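PDB 6KFN: alginate lyase from Paenibacillus sp. FPU-7, which probably depolymerises alginate by beta-elimination of its glycosidic linkages. Local coordinates for residues 96-109 with 119-133. Residues are numbered along the deposited sequence; the frame is centred on the assembly and turned at random.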
ATOM      1  N   ILE A  96       6.026   5.984  -1.289  1.00  4.95           N
ATOM      2  CA  ILE A  96       5.834   6.607   0.016  1.00  5.18           C
ATOM      3  C   ILE A  96       6.263   5.604   1.073  1.00  4.92           C
ATOM      4  O   ILE A  96       5.745   4.490   1.127  1.00  5.69           O
ATOM      5  CB  ILE A  96       4.391   7.063   0.253  1.00  6.11           C
ATOM      6  CG1 ILE A  96       3.903   7.939  -0.861  1.00  7.94           C
ATOM      7  CG2 ILE A  96       4.311   7.775   1.606  1.00  8.50           C
ATOM      8  CD1 ILE A  96       2.444   8.391  -0.712  1.00 17.00           C
ATOM      9  N   MET A  97       7.206   6.003   1.910  1.00  5.54           N
ATOM     10  CA  MET A  97       7.630   5.233   3.068  1.00  6.59           C
ATOM     11  C   MET A  97       7.157   5.972   4.303  1.00  5.28           C
ATOM     12  O   MET A  97       7.419   7.169   4.441  1.00  5.74           O
ATOM     13  CB  MET A  97       9.159   5.097   3.095  1.00  8.08           C
ATOM     14  CG  MET A  97       9.716   4.342   4.308  1.00 10.32           C
ATOM     15  SD  MET A  97       9.308   2.588   4.385  1.00 10.28           S
ATOM     16  CE  MET A  97      10.266   1.998   3.033  1.00 12.01           C
ATOM     17  N   LEU A  98       6.464   5.262   5.204  1.00  5.63           N
ATOM     18  CA  LEU A  98       6.062   5.788   6.510  0.54  3.61           C
ATOM     19  C   LEU A  98       6.828   5.035   7.578  1.00  4.89           C
ATOM     20  O   LEU A  98       6.785   3.817   7.614  1.00  5.38           O
ATOM     21  CB  LEU A  98       4.559   5.607   6.717  0.54  3.84           C
ATOM     22  CG  LEU A  98       3.797   6.256   5.514  0.54  6.67           C
ATOM     23  CD1 LEU A  98       3.416   5.312   4.397  0.54  6.96           C
ATOM     24  CD2 LEU A  98       2.531   6.846   6.159  0.54 22.74           C
ATOM     25  N   ASP A  99       7.558   5.769   8.420  1.00  5.35           N
ATOM     26  CA  ASP A  99       8.237   5.218   9.592  1.00  5.21           C
ATOM     27  C   ASP A  99       7.654   5.896  10.826  1.00  5.19           C
ATOM     28  O   ASP A  99       7.699   7.124  10.940  1.00  5.63           O
ATOM     29  CB  ASP A  99       9.741   5.396   9.588  1.00  6.17           C
ATOM     30  CG  ASP A  99      10.522   4.292   8.930  1.00  6.36           C
ATOM     31  OD1 ASP A  99      10.042   3.144   8.903  1.00  7.27           O
ATOM     32  OD2 ASP A  99      11.708   4.552   8.569  1.00  8.08           O
ATOM     33  N   HIS A 100       7.130   5.083  11.751  1.00  5.41           N
ATOM     34  CA  HIS A 100       6.538   5.586  12.993  1.00  5.82           C
ATOM     35  C   HIS A 100       5.645   6.794  12.753  1.00  6.00           C
ATOM     36  O   HIS A 100       5.666   7.761  13.506  1.00  7.91           O
ATOM     37  CB  HIS A 100       7.558   5.786  14.114  1.00  6.65           C
ATOM     38  CG  HIS A 100       8.702   6.674  13.780  1.00  7.64           C
ATOM     39  ND1 HIS A 100       8.603   8.047  13.704  1.00 10.75           N
ATOM     40  CD2 HIS A 100       9.985   6.354  13.494  1.00 10.57           C
ATOM     41  CE1 HIS A 100       9.790   8.529  13.389  1.00 12.86           C
ATOM     42  NE2 HIS A 100      10.644   7.538  13.262  1.00 14.05           N
ATOM     43  N   ALA A 101       4.821   6.692  11.719  1.00  5.12           N
ATOM     44  CA  ALA A 101       3.898   7.747  11.308  1.00  5.21           C
ATOM     45  C   ALA A 101       2.476   7.241  11.499  1.00  5.12           C
ATOM     46  O   ALA A 101       2.168   6.113  11.130  1.00  5.65           O
ATOM     47  CB  ALA A 101       4.142   8.120   9.850  1.00  6.46           C
ATOM     48  N   ASN A 102       1.623   8.095  12.059  1.00  5.22           N
ATOM     49  CA  ASN A 102       0.318   7.664  12.503  1.00  5.03           C
ATOM     50  C   ASN A 102      -0.742   8.681  12.077  1.00  4.61           C
ATOM     51  O   ASN A 102      -0.484   9.890  12.044  1.00  5.55           O
ATOM     52  CB  ASN A 102       0.255   7.516  14.027  1.00  6.27           C
ATOM     53  CG  ASN A 102       1.313   6.560  14.529  1.00  6.14           C
ATOM     54  OD1 ASN A 102       1.108   5.371  14.556  1.00  8.18           O
ATOM     55  ND2 ASN A 102       2.511   7.071  14.803  1.00  8.80           N
ATOM     56  N   HIS A 103      -1.947   8.192  11.796  1.00  5.05           N
ATOM     57  CA  HIS A 103      -3.060   9.056  11.428  1.00  5.50           C
ATOM     58  C   HIS A 103      -2.754   9.894  10.185  1.00  5.28           C
ATOM     59  O   HIS A 103      -3.226  11.019  10.048  1.00  7.18           O
ATOM     60  CB  HIS A 103      -3.535   9.949  12.582  1.00  6.22           C
ATOM     61  CG  HIS A 103      -4.014   9.161  13.746  1.00  7.32           C
ATOM     62  ND1 HIS A 103      -5.245   8.564  13.772  1.00  9.96           N
ATOM     63  CD2 HIS A 103      -3.430   8.879  14.932  1.00  9.33           C
ATOM     64  CE1 HIS A 103      -5.406   7.947  14.922  1.00 12.13           C
ATOM     65  NE2 HIS A 103      -4.324   8.115  15.645  1.00 12.11           N
ATOM     66  N   VAL A 104      -2.009   9.296   9.246  1.00  4.89           N
ATOM     67  CA  VAL A 104      -1.755   9.895   7.940  1.00  4.98           C
ATOM     68  C   VAL A 104      -2.870   9.463   7.004  1.00  5.20           C
ATOM     69  O   VAL A 104      -3.251   8.294   6.969  1.00  6.59           O
ATOM     70  CB  VAL A 104      -0.383   9.437   7.421  1.00  5.36           C
ATOM     71  CG1 VAL A 104      -0.130   9.912   6.003  1.00  5.93           C
ATOM     72  CG2 VAL A 104       0.740   9.890   8.353  1.00  6.13           C
ATOM     73  N   GLN A 105      -3.408  10.426   6.246  1.00  5.16           N
ATOM     74  CA  GLN A 105      -4.435  10.164   5.245  1.00  5.12           C
ATOM     75  C   GLN A 105      -3.881  10.463   3.859  1.00  5.08           C
ATOM     76  O   GLN A 105      -3.571  11.614   3.552  1.00  6.53           O
ATOM     77  CB  GLN A 105      -5.659  11.024   5.504  1.00  6.83           C
ATOM     78  CG  GLN A 105      -6.303  10.806   6.834  1.00  8.83           C
ATOM     79  CD  GLN A 105      -7.612  11.526   6.954  1.00 12.94           C
ATOM     80  OE1 GLN A 105      -8.650  10.931   6.843  1.00 24.70           O
ATOM     81  NE2 GLN A 105      -7.582  12.819   7.048  1.00 15.83           N
ATOM     82  N   MET A 106      -3.758   9.430   3.056  1.00  5.05           N
ATOM     83  CA  MET A 106      -3.329   9.521   1.662  1.00  5.20           C
ATOM     84  C   MET A 106      -4.577   9.354   0.783  1.00  5.26           C
ATOM     85  O   MET A 106      -5.301   8.374   0.951  1.00  6.04           O
ATOM     86  CB  MET A 106      -2.315   8.420   1.370  1.00  5.32           C
ATOM     87  CG  MET A 106      -0.982   8.678   2.017  1.00  5.93           C
ATOM     88  SD  MET A 106       0.110   7.262   2.091  1.00  7.34           S
ATOM     89  CE  MET A 106      -0.605   6.450   3.541  1.00  8.28           C
ATOM     90  N   ASP A 107      -4.828  10.303  -0.119  1.00  5.02           N
ATOM     91  CA  ASP A 107      -6.088  10.306  -0.855  1.00  5.52           C
ATOM     92  C   ASP A 107      -5.837  10.868  -2.250  1.00  5.28           C
ATOM     93  O   ASP A 107      -5.227  11.923  -2.386  1.00  6.46           O
ATOM     94  CB  ASP A 107      -7.094  11.161  -0.065  1.00  6.70           C
ATOM     95  CG  ASP A 107      -8.535  11.048  -0.501  1.00  8.50           C
ATOM     96  OD1 ASP A 107      -8.828  10.521  -1.570  1.00  9.64           O
ATOM     97  OD2 ASP A 107      -9.399  11.422   0.351  1.00 12.18           O
ATOM     98  N   GLY A 108      -6.304  10.172  -3.288  1.00  5.58           N
ATOM     99  CA  GLY A 108      -6.217  10.714  -4.630  1.00  6.08           C
ATOM    100  C   GLY A 108      -4.822  10.662  -5.196  1.00  5.83           C
ATOM    101  O   GLY A 108      -4.471  11.510  -6.029  1.00  7.42           O
ATOM    102  N   LEU A 109      -4.008   9.691  -4.788  1.00  5.56           N
ATOM    103  CA  LEU A 109      -2.639   9.591  -5.232  1.00  5.54           C
ATOM    104  C   LEU A 109      -2.506   8.677  -6.444  1.00  5.57           C
ATOM    105  O   LEU A 109      -3.272   7.731  -6.633  1.00  6.59           O
ATOM    106  CB  LEU A 109      -1.747   9.074  -4.105  1.00  5.66           C
ATOM    107  CG  LEU A 109      -1.864   9.824  -2.775  1.00  5.99           C
ATOM    108  CD1 LEU A 109      -0.778   9.358  -1.837  1.00  6.73           C
ATOM    109  CD2 LEU A 109      -1.780  11.334  -2.970  1.00  6.31           C
ATOM    110  N   VAL A 119       4.020   1.718  -1.578  1.00  4.36           N
ATOM    111  CA  VAL A 119       3.719   2.318  -0.278  1.00  4.60           C
ATOM    112  C   VAL A 119       4.132   1.326   0.788  1.00  5.05           C
ATOM    113  O   VAL A 119       3.785   0.146   0.689  1.00  6.69           O
ATOM    114  CB  VAL A 119       2.229   2.668  -0.147  1.00  5.69           C
ATOM    115  CG1 VAL A 119       1.878   3.215   1.253  1.00  7.66           C
ATOM    116  CG2 VAL A 119       1.837   3.681  -1.225  1.00  6.99           C
ATOM    117  N   HIS A 120       4.814   1.788   1.830  1.00  5.23           N
ATOM    118  CA  HIS A 120       5.248   0.907   2.905  1.00  5.11           C
ATOM    119  C   HIS A 120       4.947   1.558   4.249  1.00  5.03           C
ATOM    120  O   HIS A 120       5.442   2.642   4.548  1.00  6.25           O
ATOM    121  CB  HIS A 120       6.723   0.625   2.769  1.00  5.75           C
ATOM    122  CG  HIS A 120       7.258  -0.488   3.630  1.00  5.45           C
ATOM    123  ND1 HIS A 120       8.350  -1.189   3.239  1.00  6.25           N
ATOM    124  CD2 HIS A 120       6.844  -1.067   4.791  1.00  5.60           C
ATOM    125  CE1 HIS A 120       8.648  -2.106   4.148  1.00  7.69           C
ATOM    126  NE2 HIS A 120       7.770  -2.021   5.118  1.00  5.81           N
ATOM    127  N   PHE A 121       4.095   0.896   5.049  1.00  4.81           N
ATOM    128  CA  PHE A 121       3.822   1.292   6.432  1.00  5.00           C
ATOM    129  C   PHE A 121       4.817   0.549   7.331  1.00  4.60           C
ATOM    130  O   PHE A 121       4.757  -0.677   7.417  1.00  5.83           O
ATOM    131  CB  PHE A 121       2.408   0.906   6.848  1.00  5.21           C
ATOM    132  CG  PHE A 121       1.321   1.510   5.992  1.00  4.98           C
ATOM    133  CD1 PHE A 121       0.867   2.767   6.249  1.00  6.00           C
ATOM    134  CD2 PHE A 121       0.764   0.813   4.950  1.00  6.36           C
ATOM    135  CE1 PHE A 121      -0.132   3.339   5.486  1.00  7.13           C
ATOM    136  CE2 PHE A 121      -0.234   1.366   4.178  1.00  7.54           C
ATOM    137  CZ  PHE A 121      -0.698   2.656   4.457  1.00  6.89           C
ATOM    138  N   ARG A 122       5.756   1.269   7.949  1.00  4.82           N
ATOM    139  CA  ARG A 122       6.868   0.614   8.644  1.00  4.88           C
ATOM    140  C   ARG A 122       7.054   1.191  10.034  1.00  4.74           C
ATOM    141  O   ARG A 122       6.640   2.314  10.362  1.00  4.91           O
ATOM    142  CB  ARG A 122       8.145   0.759   7.782  1.00  5.08           C
ATOM    143  CG  ARG A 122       9.277  -0.185   8.152  1.00  6.33           C
ATOM    144  CD  ARG A 122      10.443  -0.132   7.188  1.00  7.12           C
ATOM    145  NE  ARG A 122      11.146   1.143   7.301  1.00  7.12           N
ATOM    146  CZ  ARG A 122      12.189   1.471   6.554  1.00  8.83           C
ATOM    147  NH1 ARG A 122      12.696   0.629   5.672  1.00 11.23           N
ATOM    148  NH2 ARG A 122      12.750   2.668   6.699  1.00 10.76           N
ATOM    149  N   ASP A 123       7.759   0.415  10.863  1.00  5.04           N
ATOM    150  CA  ASP A 123       8.243   0.900  12.154  1.00  4.92           C
ATOM    151  C   ASP A 123       7.106   1.483  12.991  1.00  4.98           C
ATOM    152  O   ASP A 123       7.156   2.596  13.487  1.00  5.48           O
ATOM    153  CB  ASP A 123       9.403   1.883  11.992  1.00  6.15           C
ATOM    154  CG  ASP A 123      10.163   2.144  13.260  1.00  6.72           C
ATOM    155  OD1 ASP A 123      10.153   1.289  14.157  1.00  7.19           O
ATOM    156  OD2 ASP A 123      10.822   3.204  13.338  1.00 10.91           O
ATOM    157  N   GLY A 124       6.060   0.660  13.164  1.00  5.14           N
ATOM    158  CA  GLY A 124       4.973   1.035  14.058  1.00  5.28           C
ATOM    159  C   GLY A 124       3.933   1.965  13.459  1.00  4.75           C
ATOM    160  O   GLY A 124       3.004   2.344  14.173  1.00  5.60           O
ATOM    161  N   SER A 125       4.046   2.321  12.193  1.00  4.48           N
ATOM    162  CA  SER A 125       3.103   3.255  11.575  1.00  4.48           C
ATOM    163  C   SER A 125       1.705   2.676  11.595  1.00  4.35           C
ATOM    164  O   SER A 125       1.462   1.636  10.974  1.00  4.59           O
ATOM    165  CB  SER A 125       3.510   3.502  10.114  1.00  4.51           C
ATOM    166  OG  SER A 125       4.710   4.237  10.020  1.00  4.67           O
ATOM    167  N   SER A 126       0.780   3.359  12.288  1.00  4.40           N
ATOM    168  CA  SER A 126      -0.526   2.818  12.595  1.00  4.40           C
ATOM    169  C   SER A 126      -1.628   3.841  12.359  1.00  4.43           C
ATOM    170  O   SER A 126      -1.420   5.053  12.353  1.00  4.74           O
ATOM    171  CB  SER A 126      -0.559   2.341  14.046  1.00  4.74           C
ATOM    172  OG  SER A 126       0.363   1.296  14.287  1.00  5.09           O
ATOM    173  N   ASP A 127      -2.852   3.314  12.206  1.00  4.57           N
ATOM    174  CA  ASP A 127      -4.032   4.162  12.114  1.00  4.57           C
ATOM    175  C   ASP A 127      -3.963   5.108  10.920  1.00  4.76           C
ATOM    176  O   ASP A 127      -4.471   6.227  10.970  1.00  5.80           O
ATOM    177  CB  ASP A 127      -4.320   4.930  13.415  1.00  5.68           C
ATOM    178  CG  ASP A 127      -4.452   3.977  14.575  1.00  6.35           C
ATOM    179  OD1 ASP A 127      -5.443   3.194  14.579  1.00  7.47           O
ATOM    180  OD2 ASP A 127      -3.574   3.975  15.482  1.00  8.51           O
ATOM    181  N   ASN A 128      -3.342   4.645   9.833  1.00  4.57           N
ATOM    182  CA  ASN A 128      -3.240   5.414   8.598  1.00  4.53           C
ATOM    183  C   ASN A 128      -4.268   4.902   7.596  1.00  4.43           C
ATOM    184  O   ASN A 128      -4.818   3.814   7.752  1.00  4.95           O
ATOM    185  CB  ASN A 128      -1.846   5.284   8.019  1.00  4.41           C
ATOM    186  CG  ASN A 128      -0.777   5.680   9.024  1.00  4.40           C
ATOM    187  OD1 ASN A 128      -0.695   6.857   9.389  1.00  4.86           O
ATOM    188  ND2 ASN A 128       0.049   4.743   9.453  1.00  4.61           N
ATOM    189  N   ILE A 129      -4.507   5.694   6.547  1.00  4.71           N
ATOM    190  CA  ILE A 129      -5.373   5.268   5.453  1.00  5.09           C
ATOM    191  C   ILE A 129      -4.769   5.710   4.132  1.00  4.83           C
ATOM    192  O   ILE A 129      -4.271   6.822   4.020  1.00  5.48           O
ATOM    193  CB  ILE A 129      -6.818   5.766   5.618  1.00  6.13           C
ATOM    194  CG1 ILE A 129      -7.739   5.200   4.522  1.00  6.63           C
ATOM    195  CG2 ILE A 129      -6.904   7.260   5.726  1.00  7.47           C
ATOM    196  CD1 ILE A 129      -9.188   5.261   4.870  1.00 10.73           C
ATOM    197  N   ILE A 130      -4.855   4.840   3.148  1.00  4.77           N
ATOM    198  CA  ILE A 130      -4.696   5.207   1.754  1.00  4.89           C
ATOM    199  C   ILE A 130      -5.996   4.871   1.047  1.00  4.61           C
ATOM    200  O   ILE A 130      -6.483   3.739   1.114  1.00  5.03           O
ATOM    201  CB  ILE A 130      -3.452   4.589   1.088  1.00  5.17           C
ATOM    202  CG1 ILE A 130      -3.355   5.074  -0.361  1.00  5.92           C
ATOM    203  CG2 ILE A 130      -3.392   3.076   1.196  1.00  5.67           C
ATOM    204  CD1 ILE A 130      -2.013   4.841  -1.015  1.00  7.22           C
ATOM    205  N   ARG A 131      -6.568   5.881   0.374  1.00  5.28           N
ATOM    206  CA  ARG A 131      -7.846   5.730  -0.269  1.00  5.26           C
ATOM    207  C   ARG A 131      -7.827   6.384  -1.642  1.00  4.91           C
ATOM    208  O   ARG A 131      -7.063   7.318  -1.909  1.00  5.13           O
ATOM    209  CB  ARG A 131      -8.973   6.270   0.588  1.00  6.37           C
ATOM    210  CG  ARG A 131      -8.950   7.735   0.828  1.00  9.64           C
ATOM    211  CD  ARG A 131     -10.330   8.220   1.241  1.00 39.13           C
ATOM    212  NE  ARG A 131     -10.487   8.141   2.667  1.00 51.99           N
ATOM    213  CZ  ARG A 131     -10.043   9.073   3.488  1.00 36.74           C
ATOM    214  NH1 ARG A 131      -9.407  10.109   3.016  1.00 33.32           N
ATOM    215  NH2 ARG A 131     -10.209   8.937   4.777  1.00 29.37           N
ATOM    216  N   ASN A 132      -8.699   5.898  -2.514  1.00  5.46           N
ATOM    217  CA  ASN A 132      -8.994   6.581  -3.778  1.00  6.18           C
ATOM    218  C   ASN A 132      -7.701   6.886  -4.546  1.00  5.51           C
ATOM    219  O   ASN A 132      -7.479   7.998  -5.008  1.00  6.58           O
ATOM    220  CB  ASN A 132      -9.779   7.872  -3.545  1.00  7.59           C
ATOM    221  CG  ASN A 132     -11.024   7.655  -2.752  1.00 18.82           C
ATOM    222  OD1 ASN A 132     -11.680   6.621  -2.892  1.00 15.94           O
ATOM    223  ND2 ASN A 132     -11.372   8.626  -1.906  1.00 48.31           N
ATOM    224  N   SER A 133      -6.846   5.870  -4.667  1.00  5.37           N
ATOM    225  CA  SER A 133      -5.521   6.024  -5.236  1.00  5.10           C
ATOM    226  C   SER A 133      -5.254   4.880  -6.209  1.00  5.34           C
ATOM    227  O   SER A 133      -5.920   3.862  -6.163  1.00  6.86           O
ATOM    228  CB  SER A 133      -4.450   6.027  -4.117  1.00  5.52           C
ATOM    229  OG  SER A 133      -4.591   7.177  -3.274  1.00  5.46           O
TER
HETATM  230  O   HOH W   1      12.759   4.209  11.389  0.57 12.84           O
HETATM  231  O   HOH W   2       4.291   4.783  15.325  1.00 11.68           O
HETATM  232  O   HOH W   3      -1.444   5.400  16.083  1.00 12.21           O
HETATM  233  O   HOH W   4       1.774   3.577  16.669  1.00 20.99           O
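Arg122 grips the carboxylate of Asp99 side-on: NE reaches OD1 at 2.8 Å and NH2 reaches OD2 at 2.9 Å, both on the syn side, with the two flat groups only 20° apart. The SD of Met97 rests 3.7 Å above the centre of the guanidinium, its chain bent at chi2 (67°) and chi3 (69°), which also brings SD and CE against His120. Tyr76 OH gives Asp99 OD2 a second partner. A leucine in place of Arg122 would probably leave the Asp99 carboxylate without its countercharge and the sulfur of Met97 without the flat group beneath it. Farther along, Arg131 spans two neighbours, NH1 to Asp107 OD2 in a salt bridge and NH2 to Gln105 OE1, while Gln105 NE2 is hydrogen-bonded to Asn83 OD1.

These are successive coils of a right-handed parallel beta-helix: strand 96-99 pairs with 119-122, and 105-107 with 129-131, in two separate parallel ladders whose register slips by one residue across the turn between them, with bonds such as Leu98 N to His120 O (2.9 Å). At that turn the Asn128 amide bridges backbone of the neighbouring coil: OD1 takes Val104 N on a lone pair at 2.8 Å, while ND2 gives to Ala101 O at 3.0 Å and also bonds Asn168. Ser125 OG accepts from Ala101 N and donates to Arg122 O, so it ties the two coils together at the corner.

Apolar packing fills the interior. Met106 swings CE to 3.7 Å from Phe121 CE1. At the same turn, Asp127 CB sits over one face of the His103 ring, and Tyr81 stacks with that imidazole too.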